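Local coordinates for protein glutamate racemase (Francisella tularensis subsp. tularensis, PDB 3OUT) that belongs to the Asp/Glu/hydantoin racemase family of two-domain alpha/beta proteins and holds D-glutamic acid in a pocket of this model, at residues 21-26 with 35-40; 56-61 with 82-87; 66-71 with 235-240; 172-177 with 198-203; 194-197 with 203-206. One frame throughout, in Å; residues are numbered along the deposited sequence.

How the contacts relate
Contact 1 (21-26 with 35-40) closes first, a short loop in which strand 35-39 folds back along helix 20-29. Contact 2 (56-61 with 82-87) follows in series and pairs helices 51-67 and 78-92. Contact 3 opens at 66-71, before contact 2 has closed, so the two cross; its loop shuts only at 235-240, on the strand beside 35-39, where the backbones of Tyr37 and Tyr237 meet. These three belong to the six-stranded sheet and its helices. Contacts 4 and 5 lie within the long loop of contact 3, against the four-stranded sheet. Contact 5 opens at 194-197 inside contact 4's loop, and both end around Lys203, which they share, their centres about 10 Å apart.

Contact 1. Residues 21-26 with 35-40; sequences TIVKNL and IIYFGD
Val23 has CG1 anti to its backbone N (chi1 178°), which leaves CG2 beside that N and directed at Tyr37, while the Tyr37 ring is itself swung anti to its own backbone N (chi1 169°). The two side chains cross at about a right angle, with Val23 CG2 4.0 Å from Tyr37 CD1 and 4.1 Å from Tyr37 CB, so one methyl sits at the root of the ring. Ile35 extends CD1 to Leu26, one turn after Val23 on the helix, 3.8 Å from Leu26 CB and 4.1 Å from Leu26 CD1. The same CD1 lies 4.2 Å from Val23 CG1, so this one methyl touches both helix residues. No hydrogen bond joins the segments; the contact is apolar and buried. Val12 of the neighbouring strand 10-14 touches Val23, Leu26 and Ile35 alike. The hydroxyl of Tyr37 has its hydrogen-bond partners outside the two segments, Asp14 OD2 and Ile17 N, close to the D-glutamic acid pocket. Helix 21-26 runs nearly antiparallel to strand 35-39 (168°), with their axes 9.9 Å apart, as expected for the helix and second strand of a beta-alpha-beta crossover, here strand 10-14, helix 20-29 and strand 35-39.

Contact 2. Residues 56-61 with 82-87; sequences KFAAQT and AIAKDI
Ala58 and Ala84 bring their methyl groups together in the closer of two apolar contacts: Ala58 CB lies 3.5 Å from Ala84 CB, tighter than usual van der Waals distance. Both CB atoms point at the opposite helix, and the small side chains let the backbones approach, with the CA atoms of Ala58 and Ala84 6.5 Å apart. The second apolar pair is less symmetrical. Ile87 carries CG2 anti to its backbone N, with CG1 beside that N (chi1 -70°), and it is the CG2 branch that reaches across, 3.8 Å from Ala59 CB and 4.0 Å from Ala59 CA. That methyl therefore rests against both the side chain and the backbone of Ala59. Polar interactions take no part between the two segments themselves; close by, Ile83 O accepts a hydrogen bond from Gln55 NE2, one turn before Ala59 on helix 51-67. At the outer side, Lys56 NZ forms a salt bridge with Asp266 of a neighbouring subunit, and Ile87 packs on Ser267 of another. The seam continues along both helices, Ala58 also meeting Ile80 and Ala59 meeting Ile91, while beneath it Ala58 and Thr61 of helix 51-67 lie on Phe13 of strand 10-14, within the six-stranded parallel sheet.

Contact 3. Residues 66-71 with 235-240; sequences IDQEVK and RFYVTD
Gln68 and Arg235 are joined through one water, which donates to Gln68 O at 2.8 Å and accepts from Arg235 NH2 at 2.9 Å, lying at the edge of the guanidinium and in its plane. Direct contact is looser: Gln68 OE1 stands 4.2 Å from Arg235 NH1 and 4.4 Å from Tyr237 CE2, without a hydrogen bond to either. The folded side chain of Gln68 (chi1 -46°, chi2 -50°) carries this amide toward the strand. Next outward, Arg235 NH1 gives a hydrogen bond to Tyr237 OH at 2.9 Å, 15° out of the guanidinium plane, which links two side chains on the same side of strand 234-238. The contact links, by side chains and a water, the C-terminal end of helix 51-67, where Glu69 leaves the helix with positive phi, to an inner strand of the six-stranded parallel sheet. Ile36 of the adjoining strand 35-39 touches Gln68, Arg235 and Tyr237. The amide of Gln68 is held at both ends, NE2 giving a hydrogen bond to Phe64 O and OE1 accepting one from Arg51 of a neighbouring subunit. That same Arg51 of the neighbouring subunit also donates to Tyr237 OH and makes a cation-pi contact with the Tyr237 ring.

Contact 4. Residues 172-177 with 198-203; sequences SYFHDK and KILDVK
His175 and Leu200 slide past each other in opposite directions, His175 CD2 passing 3.7 Å from Leu200 CD1, while the far end of the imidazole reaches the backbone. There His175 NE2 donates to Ile199 O at 3.1 Å, and the bond is nearly straight at 173°. The acceptor lies in the ring plane of His175, but the ring nitrogen approaches the carbonyl from above its plane, 36° out, and so is not aligned with a lone pair. Phe174 meets Leu200 differently, the two crossing at about a right angle: Leu200 CD2 is 3.8 Å from Phe174 CB, with the root of the ring also near that methyl and its far end leading away. Leu200 extends CG anti to its backbone N (chi1 -168°), which lets its two methyls divide the work, CD2 packing on Phe174 and CD1 touching both His175 CD2 and Phe174 CB. The Phe174 ring carries Tyr173 CD2 over the centre of one face, 3.8 Å above the plane. Within 172-177, Lys177 N bonds to Phe174 O to close a type I beta turn, and Lys177 NZ ties back to Tyr173 O and forms a salt bridge with Asp176 OD1. Leu182 of strand 181-184 and Ile179 touch both Phe174 and Leu200. The contact joins the turn after helix 161-171 to the end of helix 193-199, in the alpha/beta domain built on the four-stranded parallel sheet.

Contact 5. Residues 194-197 with 203-206; sequences ESIA and KLID
Helix 193-199 and strand 203-205 are the second and third elements of a beta-alpha-beta unit that starts with strand 181-184, and Leu204 is the strand residue that meets Ile196 and Ala197 of the helix. Leu204 points at the helix with CG anti to its carbonyl carbon; chi2 near 178° extends CD1 away from the backbone toward the helix, with CD2 branching beside it. Ile196 answers with its CG2 branch, which lies 3.9 Å from Leu204 CD2 and 4.0 Å from Leu204 CD1, almost evenly set against the fork. Beside it, Leu204 CD1 also touches the next residue, 4.1 Å from Ala197 N and 4.2 Å from Ala197 CB. One leucine tip is thus fitted against two successive helix residues, and no hydrogen bond crosses between the segments. Leu182 of strand 181-184 contacts both Ile196 and Leu204, extending this apolar layer onto the neighbouring strand. The Asp206 side chain caps a backbone N just past 203-206, in the turn leading into helix 208-221, and its OD1 is hydrogen-bonded to Ser208 OG. Backbone bonds from Lys203 and Ile205 to Leu182 set strand 203-205 parallel to 181-184, at one edge of the four-stranded sheet, completing a beta-alpha-beta crossover of an alpha/beta domain.

Contact 1. Residues 21-26 with 35-40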
# COMPACT_ATOMS: atom_id res chain seq x y z
N THR B 21 19.79 6.03 -13.43
CA THR B 21 21.07 5.90 -14.11
C THR B 21 21.09 4.73 -15.10
O THR B 21 21.73 4.85 -16.16
CB THR B 21 22.22 5.77 -13.14
OG1 THR B 21 22.39 7.02 -12.44
CG2 THR B 21 23.49 5.40 -13.90
N ILE B 22 20.39 3.63 -14.79
CA ILE B 22 20.31 2.46 -15.70
C ILE B 22 19.59 2.86 -16.98
O ILE B 22 19.92 2.39 -18.08
CB ILE B 22 19.59 1.25 -15.06
CG1 ILE B 22 20.47 0.65 -13.96
CG2 ILE B 22 19.19 0.19 -16.11
CD1 ILE B 22 21.48 -0.34 -14.44
N VAL B 23 18.57 3.72 -16.87
CA VAL B 23 17.89 4.21 -18.05
C VAL B 23 18.87 4.97 -18.96
O VAL B 23 18.93 4.75 -20.18
CB VAL B 23 16.66 5.08 -17.66
CG1 VAL B 23 15.98 5.62 -18.91
CG2 VAL B 23 15.68 4.22 -16.86
N LYS B 24 19.65 5.86 -18.35
CA LYS B 24 20.69 6.61 -19.03
C LYS B 24 21.66 5.64 -19.75
O LYS B 24 21.99 5.80 -20.95
CB LYS B 24 21.41 7.52 -18.02
CG LYS B 24 22.63 8.28 -18.57
CD LYS B 24 23.52 8.82 -17.44
CE LYS B 24 24.43 7.72 -16.82
NZ LYS B 24 25.32 8.20 -15.69
N ASN B 25 22.09 4.62 -19.03
CA ASN B 25 23.06 3.69 -19.57
C ASN B 25 22.47 2.96 -20.77
O ASN B 25 23.06 2.79 -21.75
CB ASN B 25 23.51 2.67 -18.52
CG ASN B 25 24.38 3.27 -17.42
OD1 ASN B 25 25.10 4.19 -17.62
ND2 ASN B 25 24.32 2.69 -16.30
N LEU B 26 21.23 2.52 -20.61
CA LEU B 26 20.56 1.79 -21.68
C LEU B 26 20.40 2.65 -22.91
O LEU B 26 20.54 2.18 -23.98
CB LEU B 26 19.19 1.21 -21.25
CG LEU B 26 19.21 0.10 -20.20
CD1 LEU B 26 17.80 -0.23 -19.75
CD2 LEU B 26 19.90 -1.17 -20.67
N ILE B 35 11.66 1.71 -23.20
CA ILE B 35 11.98 1.45 -21.79
C ILE B 35 10.81 1.92 -20.94
O ILE B 35 10.29 3.03 -21.11
CB ILE B 35 13.28 2.20 -21.33
CG1 ILE B 35 14.47 1.90 -22.27
CG2 ILE B 35 13.59 1.85 -19.85
CD1 ILE B 35 15.76 2.61 -21.89
N ILE B 36 10.44 1.08 -19.97
CA ILE B 36 9.51 1.43 -18.92
C ILE B 36 10.33 1.44 -17.63
O ILE B 36 10.87 0.42 -17.24
CB ILE B 36 8.38 0.40 -18.75
CG1 ILE B 36 7.47 0.39 -19.98
CG2 ILE B 36 7.60 0.68 -17.45
CD1 ILE B 36 6.35 -0.72 -19.93
N TYR B 37 10.46 2.61 -17.01
CA TYR B 37 11.05 2.75 -15.70
C TYR B 37 9.92 2.70 -14.64
O TYR B 37 8.88 3.39 -14.80
CB TYR B 37 11.78 4.08 -15.59
CG TYR B 37 12.19 4.42 -14.16
CD1 TYR B 37 13.39 3.95 -13.64
CD2 TYR B 37 11.40 5.22 -13.34
CE1 TYR B 37 13.76 4.21 -12.32
CE2 TYR B 37 11.77 5.48 -12.02
CZ TYR B 37 12.93 5.00 -11.52
OH TYR B 37 13.31 5.26 -10.20
N PHE B 38 10.12 1.92 -13.59
CA PHE B 38 9.21 1.92 -12.44
C PHE B 38 9.92 2.37 -11.20
O PHE B 38 10.92 1.76 -10.80
CB PHE B 38 8.58 0.55 -12.18
CG PHE B 38 7.35 0.62 -11.29
CD1 PHE B 38 6.09 0.62 -11.85
CD2 PHE B 38 7.47 0.80 -9.92
CE1 PHE B 38 4.96 0.77 -11.06
CE2 PHE B 38 6.35 0.94 -9.12
CZ PHE B 38 5.09 0.92 -9.72
N GLY B 39 9.38 3.38 -10.54
CA GLY B 39 9.91 3.77 -9.24
C GLY B 39 8.78 3.86 -8.24
O GLY B 39 7.79 4.58 -8.47
N ASP B 40 8.92 3.16 -7.12
CA ASP B 40 7.95 3.17 -6.02
C ASP B 40 8.23 4.36 -5.10
O ASP B 40 8.48 4.21 -3.90
CB ASP B 40 8.02 1.85 -5.25
CG ASP B 40 6.92 1.67 -4.25
OD1 ASP B 40 5.91 2.41 -4.27
OD2 ASP B 40 7.09 0.73 -3.41

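Contact 2. Residues 56-61 with 82-87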
# COMPACT_ATOMS: atom_id res chain seq x y z
N LYS B 56 7.46 -7.92 -0.14
CA LYS B 56 6.08 -7.58 -0.41
C LYS B 56 6.01 -6.51 -1.50
O LYS B 56 5.29 -6.69 -2.49
CB LYS B 56 5.39 -7.09 0.87
CG LYS B 56 3.93 -6.74 0.61
CD LYS B 56 3.27 -6.14 1.84
CE LYS B 56 1.76 -5.83 1.58
NZ LYS B 56 0.90 -7.10 1.62
N PHE B 57 6.79 -5.43 -1.34
CA PHE B 57 6.77 -4.32 -2.28
C PHE B 57 7.25 -4.77 -3.65
O PHE B 57 6.63 -4.46 -4.71
CB PHE B 57 7.69 -3.21 -1.78
CG PHE B 57 7.20 -2.45 -0.60
CD1 PHE B 57 5.94 -2.60 -0.07
CD2 PHE B 57 8.08 -1.53 -0.02
CE1 PHE B 57 5.55 -1.84 1.01
CE2 PHE B 57 7.70 -0.77 1.05
CZ PHE B 57 6.43 -0.93 1.55
N ALA B 58 8.34 -5.55 -3.68
CA ALA B 58 8.92 -5.99 -4.97
C ALA B 58 7.98 -6.92 -5.73
O ALA B 58 7.94 -6.84 -6.97
CB ALA B 58 10.26 -6.73 -4.75
N ALA B 59 7.21 -7.75 -5.02
CA ALA B 59 6.25 -8.61 -5.73
C ALA B 59 5.20 -7.76 -6.47
O ALA B 59 4.83 -8.07 -7.58
CB ALA B 59 5.60 -9.63 -4.79
N GLN B 60 4.78 -6.64 -5.88
CA GLN B 60 3.81 -5.79 -6.52
C GLN B 60 4.36 -5.15 -7.80
O GLN B 60 3.70 -5.19 -8.84
CB GLN B 60 3.35 -4.69 -5.55
CG GLN B 60 2.65 -5.20 -4.27
CD GLN B 60 2.16 -4.04 -3.48
OE1 GLN B 60 2.95 -3.34 -2.88
NE2 GLN B 60 0.84 -3.79 -3.50
N THR B 61 5.57 -4.58 -7.72
CA THR B 61 6.20 -3.93 -8.89
C THR B 61 6.43 -4.99 -9.98
O THR B 61 6.22 -4.72 -11.13
CB THR B 61 7.51 -3.25 -8.52
OG1 THR B 61 7.20 -2.20 -7.59
CG2 THR B 61 8.19 -2.64 -9.76
N ALA B 82 19.34 -7.61 -3.61
CA ALA B 82 19.84 -8.33 -2.47
C ALA B 82 18.81 -9.25 -1.80
O ALA B 82 19.12 -10.34 -1.29
CB ALA B 82 20.33 -7.33 -1.41
N ILE B 83 17.58 -8.75 -1.76
CA ILE B 83 16.54 -9.31 -0.89
C ILE B 83 15.40 -9.98 -1.61
O ILE B 83 14.82 -10.92 -1.07
CB ILE B 83 16.04 -8.22 0.11
CG1 ILE B 83 17.15 -7.94 1.12
CG2 ILE B 83 14.69 -8.58 0.77
CD1 ILE B 83 17.09 -6.55 1.81
N ALA B 84 15.09 -9.53 -2.84
CA ALA B 84 13.90 -9.95 -3.57
C ALA B 84 14.13 -10.45 -4.96
O ALA B 84 13.16 -10.65 -5.71
CB ALA B 84 12.84 -8.78 -3.58
N LYS B 85 15.39 -10.75 -5.33
CA LYS B 85 15.64 -11.21 -6.69
C LYS B 85 14.84 -12.44 -7.01
O LYS B 85 14.28 -12.54 -8.09
CB LYS B 85 17.14 -11.50 -6.90
CG LYS B 85 17.54 -11.84 -8.33
CD LYS B 85 19.06 -12.03 -8.44
CE LYS B 85 19.59 -13.22 -7.67
NZ LYS B 85 21.00 -13.56 -8.12
N ASP B 86 14.78 -13.42 -6.10
CA ASP B 86 14.08 -14.66 -6.39
C ASP B 86 12.57 -14.47 -6.50
O ASP B 86 11.94 -15.10 -7.34
CB ASP B 86 14.42 -15.72 -5.34
CG ASP B 86 15.85 -16.26 -5.50
OD1 ASP B 86 16.55 -15.99 -6.52
OD2 ASP B 86 16.29 -16.97 -4.57
N ILE B 87 12.00 -13.61 -5.64
CA ILE B 87 10.59 -13.22 -5.69
C ILE B 87 10.28 -12.68 -7.09
O ILE B 87 9.30 -13.06 -7.72
CB ILE B 87 10.29 -12.10 -4.64
CG1 ILE B 87 10.35 -12.65 -3.18
CG2 ILE B 87 8.95 -11.40 -4.92
CD1 ILE B 87 9.20 -13.51 -2.83

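Contact 3. Residues 66-71 with 235-240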
# COMPACT_ATOMS: atom_id res chain seq x y z
N ILE B 66 5.18 -7.13 -15.43
CA ILE B 66 4.81 -8.30 -16.23
C ILE B 66 3.48 -8.07 -16.95
O ILE B 66 3.32 -8.46 -18.10
CB ILE B 66 4.84 -9.59 -15.40
CG1 ILE B 66 6.28 -9.91 -14.98
CG2 ILE B 66 4.16 -10.77 -16.17
CD1 ILE B 66 7.36 -10.19 -16.09
N ASP B 67 2.56 -7.34 -16.34
CA ASP B 67 1.31 -6.94 -16.99
C ASP B 67 1.52 -5.99 -18.15
O ASP B 67 0.64 -5.90 -19.05
CB ASP B 67 0.37 -6.25 -15.99
CG ASP B 67 -0.53 -7.20 -15.27
OD1 ASP B 67 -0.35 -8.42 -15.36
OD2 ASP B 67 -1.43 -6.64 -14.58
N GLN B 68 2.66 -5.30 -18.19
CA GLN B 68 3.01 -4.44 -19.35
C GLN B 68 3.72 -5.19 -20.46
O GLN B 68 4.08 -4.60 -21.51
CB GLN B 68 3.90 -3.26 -18.95
CG GLN B 68 3.52 -2.50 -17.72
CD GLN B 68 2.10 -2.05 -17.67
OE1 GLN B 68 1.67 -1.25 -18.52
NE2 GLN B 68 1.34 -2.53 -16.63
N GLU B 69 3.94 -6.48 -20.25
CA GLU B 69 4.55 -7.38 -21.24
C GLU B 69 5.94 -6.88 -21.65
O GLU B 69 6.24 -6.74 -22.86
CB GLU B 69 3.64 -7.65 -22.43
CG GLU B 69 2.39 -8.41 -22.04
CD GLU B 69 1.45 -8.70 -23.20
OE1 GLU B 69 1.23 -7.84 -24.08
OE2 GLU B 69 0.99 -9.84 -23.25
N VAL B 70 6.77 -6.56 -20.65
CA VAL B 70 8.19 -6.29 -20.91
C VAL B 70 8.86 -7.55 -21.46
O VAL B 70 8.47 -8.66 -21.09
CB VAL B 70 8.94 -5.76 -19.67
CG1 VAL B 70 8.36 -4.39 -19.22
CG2 VAL B 70 8.90 -6.78 -18.50
N LYS B 71 9.91 -7.40 -22.26
CA LYS B 71 10.68 -8.58 -22.75
C LYS B 71 11.84 -9.01 -21.84
O LYS B 71 12.36 -10.12 -21.96
CB LYS B 71 11.24 -8.37 -24.17
CG LYS B 71 12.17 -7.22 -24.30
CD LYS B 71 12.55 -7.03 -25.80
CE LYS B 71 13.39 -5.84 -25.99
NZ LYS B 71 13.72 -5.69 -27.50
N ARG B 235 8.93 5.60 -20.77
CA ARG B 235 7.78 5.88 -19.87
C ARG B 235 8.30 5.76 -18.45
O ARG B 235 9.00 4.81 -18.15
CB ARG B 235 6.63 4.89 -20.07
CG ARG B 235 5.84 5.11 -21.34
CD ARG B 235 4.66 4.16 -21.45
NE ARG B 235 5.04 2.85 -22.01
CZ ARG B 235 4.36 1.69 -21.90
NH1 ARG B 235 3.22 1.61 -21.21
NH2 ARG B 235 4.82 0.59 -22.52
N PHE B 236 7.98 6.73 -17.62
CA PHE B 236 8.43 6.76 -16.23
C PHE B 236 7.17 6.63 -15.41
O PHE B 236 6.38 7.58 -15.33
CB PHE B 236 9.21 8.03 -15.90
CG PHE B 236 10.47 8.18 -16.78
CD1 PHE B 236 10.38 8.76 -18.02
CD2 PHE B 236 11.69 7.68 -16.35
CE1 PHE B 236 11.51 8.83 -18.84
CE2 PHE B 236 12.81 7.79 -17.16
CZ PHE B 236 12.72 8.35 -18.36
N TYR B 237 6.97 5.44 -14.85
CA TYR B 237 5.81 5.17 -14.02
C TYR B 237 6.21 5.19 -12.56
O TYR B 237 7.15 4.50 -12.17
CB TYR B 237 5.26 3.80 -14.36
CG TYR B 237 4.46 3.72 -15.65
CD1 TYR B 237 3.48 4.66 -15.96
CD2 TYR B 237 4.63 2.64 -16.49
CE1 TYR B 237 2.69 4.52 -17.14
CE2 TYR B 237 3.89 2.47 -17.63
CZ TYR B 237 2.92 3.42 -17.97
OH TYR B 237 2.12 3.23 -19.11
N VAL B 238 5.54 6.03 -11.76
CA VAL B 238 5.92 6.20 -10.38
C VAL B 238 4.68 6.22 -9.49
O VAL B 238 3.59 6.66 -9.92
CB VAL B 238 6.78 7.49 -10.19
CG1 VAL B 238 8.10 7.35 -10.95
CG2 VAL B 238 6.04 8.75 -10.69
N THR B 239 4.85 5.78 -8.24
CA THR B 239 3.73 5.76 -7.29
C THR B 239 3.58 7.05 -6.47
O THR B 239 2.63 7.17 -5.72
CB THR B 239 3.85 4.56 -6.33
OG1 THR B 239 5.12 4.61 -5.69
CG2 THR B 239 3.72 3.23 -7.11
N ASP B 240 4.50 7.99 -6.65
CA ASP B 240 4.30 9.35 -6.10
C ASP B 240 5.10 10.34 -6.91
O ASP B 240 6.11 9.97 -7.53
CB ASP B 240 4.75 9.42 -4.65
CG ASP B 240 4.24 10.65 -3.94
OD1 ASP B 240 3.17 11.15 -4.40
OD2 ASP B 240 4.91 11.14 -3.00
O HOH W 1 3.68 -2.10 -22.67

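Contact 4. Residues 172-177 with 198-203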
# COMPACT_ATOMS: atom_id res chain seq x y z
N SER B 172 36.10 4.88 7.34
CA SER B 172 37.25 4.65 8.22
C SER B 172 37.40 3.16 8.57
O SER B 172 38.52 2.68 8.76
CB SER B 172 37.14 5.51 9.48
OG SER B 172 35.96 5.20 10.20
N TYR B 173 36.28 2.44 8.63
CA TYR B 173 36.28 0.99 8.82
C TYR B 173 37.26 0.27 7.87
O TYR B 173 37.78 -0.76 8.25
CB TYR B 173 34.86 0.42 8.64
CG TYR B 173 34.75 -1.08 8.56
CD1 TYR B 173 34.88 -1.86 9.68
CD2 TYR B 173 34.47 -1.72 7.35
CE1 TYR B 173 34.75 -3.25 9.61
CE2 TYR B 173 34.34 -3.09 7.28
CZ TYR B 173 34.48 -3.85 8.40
OH TYR B 173 34.34 -5.20 8.34
N PHE B 174 37.48 0.81 6.66
CA PHE B 174 38.27 0.12 5.64
C PHE B 174 39.76 0.44 5.70
O PHE B 174 40.54 -0.18 5.00
CB PHE B 174 37.77 0.44 4.23
CG PHE B 174 36.37 -0.04 3.99
CD1 PHE B 174 36.12 -1.35 3.73
CD2 PHE B 174 35.31 0.85 4.01
CE1 PHE B 174 34.83 -1.81 3.49
CE2 PHE B 174 34.02 0.42 3.79
CZ PHE B 174 33.78 -0.91 3.54
N HIS B 175 40.15 1.42 6.50
CA HIS B 175 41.54 1.90 6.38
C HIS B 175 42.58 0.82 6.68
O HIS B 175 43.62 0.78 6.02
CB HIS B 175 41.78 3.15 7.22
CG HIS B 175 41.28 4.39 6.57
ND1 HIS B 175 40.64 5.40 7.27
CD2 HIS B 175 41.31 4.79 5.28
CE1 HIS B 175 40.30 6.37 6.43
NE2 HIS B 175 40.69 6.02 5.21
N ASP B 176 42.31 -0.06 7.64
CA ASP B 176 43.28 -1.12 7.96
C ASP B 176 43.01 -2.45 7.22
O ASP B 176 43.65 -3.45 7.53
CB ASP B 176 43.31 -1.38 9.48
CG ASP B 176 42.04 -2.04 10.00
OD1 ASP B 176 41.05 -2.06 9.28
OD2 ASP B 176 42.03 -2.52 11.14
N LYS B 177 42.09 -2.47 6.24
CA LYS B 177 41.65 -3.76 5.67
C LYS B 177 42.37 -4.14 4.38
O LYS B 177 42.17 -5.25 3.88
CB LYS B 177 40.13 -3.75 5.37
CG LYS B 177 39.20 -3.44 6.56
CD LYS B 177 39.45 -4.36 7.75
CE LYS B 177 38.31 -4.33 8.77
NZ LYS B 177 38.37 -3.16 9.69
N LYS B 198 38.63 10.70 -2.23
CA LYS B 198 39.51 11.51 -1.33
C LYS B 198 39.84 10.81 -0.00
O LYS B 198 40.93 11.00 0.56
CB LYS B 198 38.87 12.86 -0.96
CG LYS B 198 38.96 14.02 -1.93
CD LYS B 198 38.20 15.21 -1.32
CE LYS B 198 38.49 16.55 -1.99
NZ LYS B 198 38.00 16.58 -3.41
N ILE B 199 38.88 10.05 0.52
CA ILE B 199 39.01 9.37 1.81
C ILE B 199 39.67 7.99 1.69
O ILE B 199 40.47 7.58 2.54
CB ILE B 199 37.61 9.17 2.45
CG1 ILE B 199 36.80 10.49 2.50
CG2 ILE B 199 37.73 8.53 3.81
CD1 ILE B 199 37.56 11.73 2.99
N LEU B 200 39.31 7.26 0.64
CA LEU B 200 39.73 5.89 0.49
C LEU B 200 40.21 5.72 -0.93
O LEU B 200 39.43 5.56 -1.86
CB LEU B 200 38.55 4.96 0.82
CG LEU B 200 38.87 3.49 0.99
CD1 LEU B 200 39.76 3.31 2.22
CD2 LEU B 200 37.58 2.68 1.11
N ASP B 201 41.52 5.77 -1.08
CA ASP B 201 42.18 5.77 -2.37
C ASP B 201 42.30 4.36 -2.95
O ASP B 201 43.38 3.75 -2.96
CB ASP B 201 43.57 6.41 -2.21
CG ASP B 201 44.25 6.66 -3.52
OD1 ASP B 201 43.55 6.96 -4.53
OD2 ASP B 201 45.51 6.55 -3.55
N VAL B 202 41.17 3.81 -3.39
CA VAL B 202 41.14 2.49 -4.03
C VAL B 202 40.21 2.51 -5.22
O VAL B 202 39.43 3.44 -5.37
CB VAL B 202 40.70 1.40 -3.03
CG1 VAL B 202 41.63 1.35 -1.85
CG2 VAL B 202 39.29 1.65 -2.56
N LYS B 203 40.30 1.49 -6.08
CA LYS B 203 39.46 1.38 -7.25
C LYS B 203 37.99 1.33 -6.80
O LYS B 203 37.64 0.51 -5.98
CB LYS B 203 39.81 0.12 -8.04
CG LYS B 203 38.93 -0.19 -9.27
CD LYS B 203 39.56 -1.29 -10.19
CE LYS B 203 39.09 -2.77 -9.89
NZ LYS B 203 40.00 -3.91 -10.42

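Contact 5. Residues 194-197 with 203-206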
# COMPACT_ATOMS: atom_id res chain seq x y z
N GLU B 194 33.78 11.17 -6.14
CA GLU B 194 34.95 12.05 -5.94
C GLU B 194 35.24 12.29 -4.46
O GLU B 194 36.40 12.31 -4.06
CB GLU B 194 34.79 13.38 -6.67
CG GLU B 194 34.77 13.29 -8.18
CD GLU B 194 34.76 14.67 -8.88
OE1 GLU B 194 34.95 15.71 -8.18
OE2 GLU B 194 34.58 14.71 -10.13
N SER B 195 34.20 12.46 -3.64
CA SER B 195 34.40 12.57 -2.20
C SER B 195 34.88 11.26 -1.61
O SER B 195 35.73 11.25 -0.75
CB SER B 195 33.13 13.01 -1.47
OG SER B 195 32.69 14.28 -1.96
N ILE B 196 34.33 10.14 -2.07
CA ILE B 196 34.78 8.83 -1.58
C ILE B 196 36.28 8.63 -1.89
O ILE B 196 37.03 8.21 -1.04
CB ILE B 196 33.91 7.69 -2.15
CG1 ILE B 196 32.48 7.82 -1.60
CG2 ILE B 196 34.50 6.28 -1.79
CD1 ILE B 196 31.45 6.89 -2.22
N ALA B 197 36.66 8.93 -3.12
CA ALA B 197 38.04 8.76 -3.60
C ALA B 197 39.05 9.55 -2.78
O ALA B 197 40.21 9.13 -2.64
CB ALA B 197 38.13 9.16 -5.02
N LYS B 203 40.30 1.49 -6.08
CA LYS B 203 39.46 1.38 -7.25
C LYS B 203 37.99 1.33 -6.80
O LYS B 203 37.64 0.51 -5.98
CB LYS B 203 39.81 0.12 -8.04
CG LYS B 203 38.93 -0.19 -9.27
CD LYS B 203 39.56 -1.29 -10.19
CE LYS B 203 39.09 -2.77 -9.89
NZ LYS B 203 40.00 -3.91 -10.42
N LEU B 204 37.17 2.23 -7.34
CA LEU B 204 35.73 2.23 -7.03
C LEU B 204 34.94 1.54 -8.13
O LEU B 204 35.09 1.86 -9.32
CB LEU B 204 35.22 3.66 -6.79
CG LEU B 204 36.03 4.50 -5.79
CD1 LEU B 204 35.45 5.95 -5.66
CD2 LEU B 204 36.12 3.86 -4.44
N ILE B 205 34.08 0.59 -7.75
CA ILE B 205 33.34 -0.21 -8.69
C ILE B 205 31.88 0.25 -8.73
O ILE B 205 31.17 0.18 -7.72
CB ILE B 205 33.36 -1.71 -8.30
CG1 ILE B 205 34.78 -2.25 -8.16
CG2 ILE B 205 32.48 -2.58 -9.25
CD1 ILE B 205 35.57 -2.19 -9.40
N ASP B 206 31.43 0.69 -9.91
CA ASP B 206 30.04 1.11 -10.09
C ASP B 206 29.43 0.12 -11.06
O ASP B 206 29.77 0.16 -12.24
CB ASP B 206 30.00 2.52 -10.68
CG ASP B 206 28.61 2.97 -11.09
OD1 ASP B 206 27.65 2.17 -10.93
OD2 ASP B 206 28.46 4.17 -11.48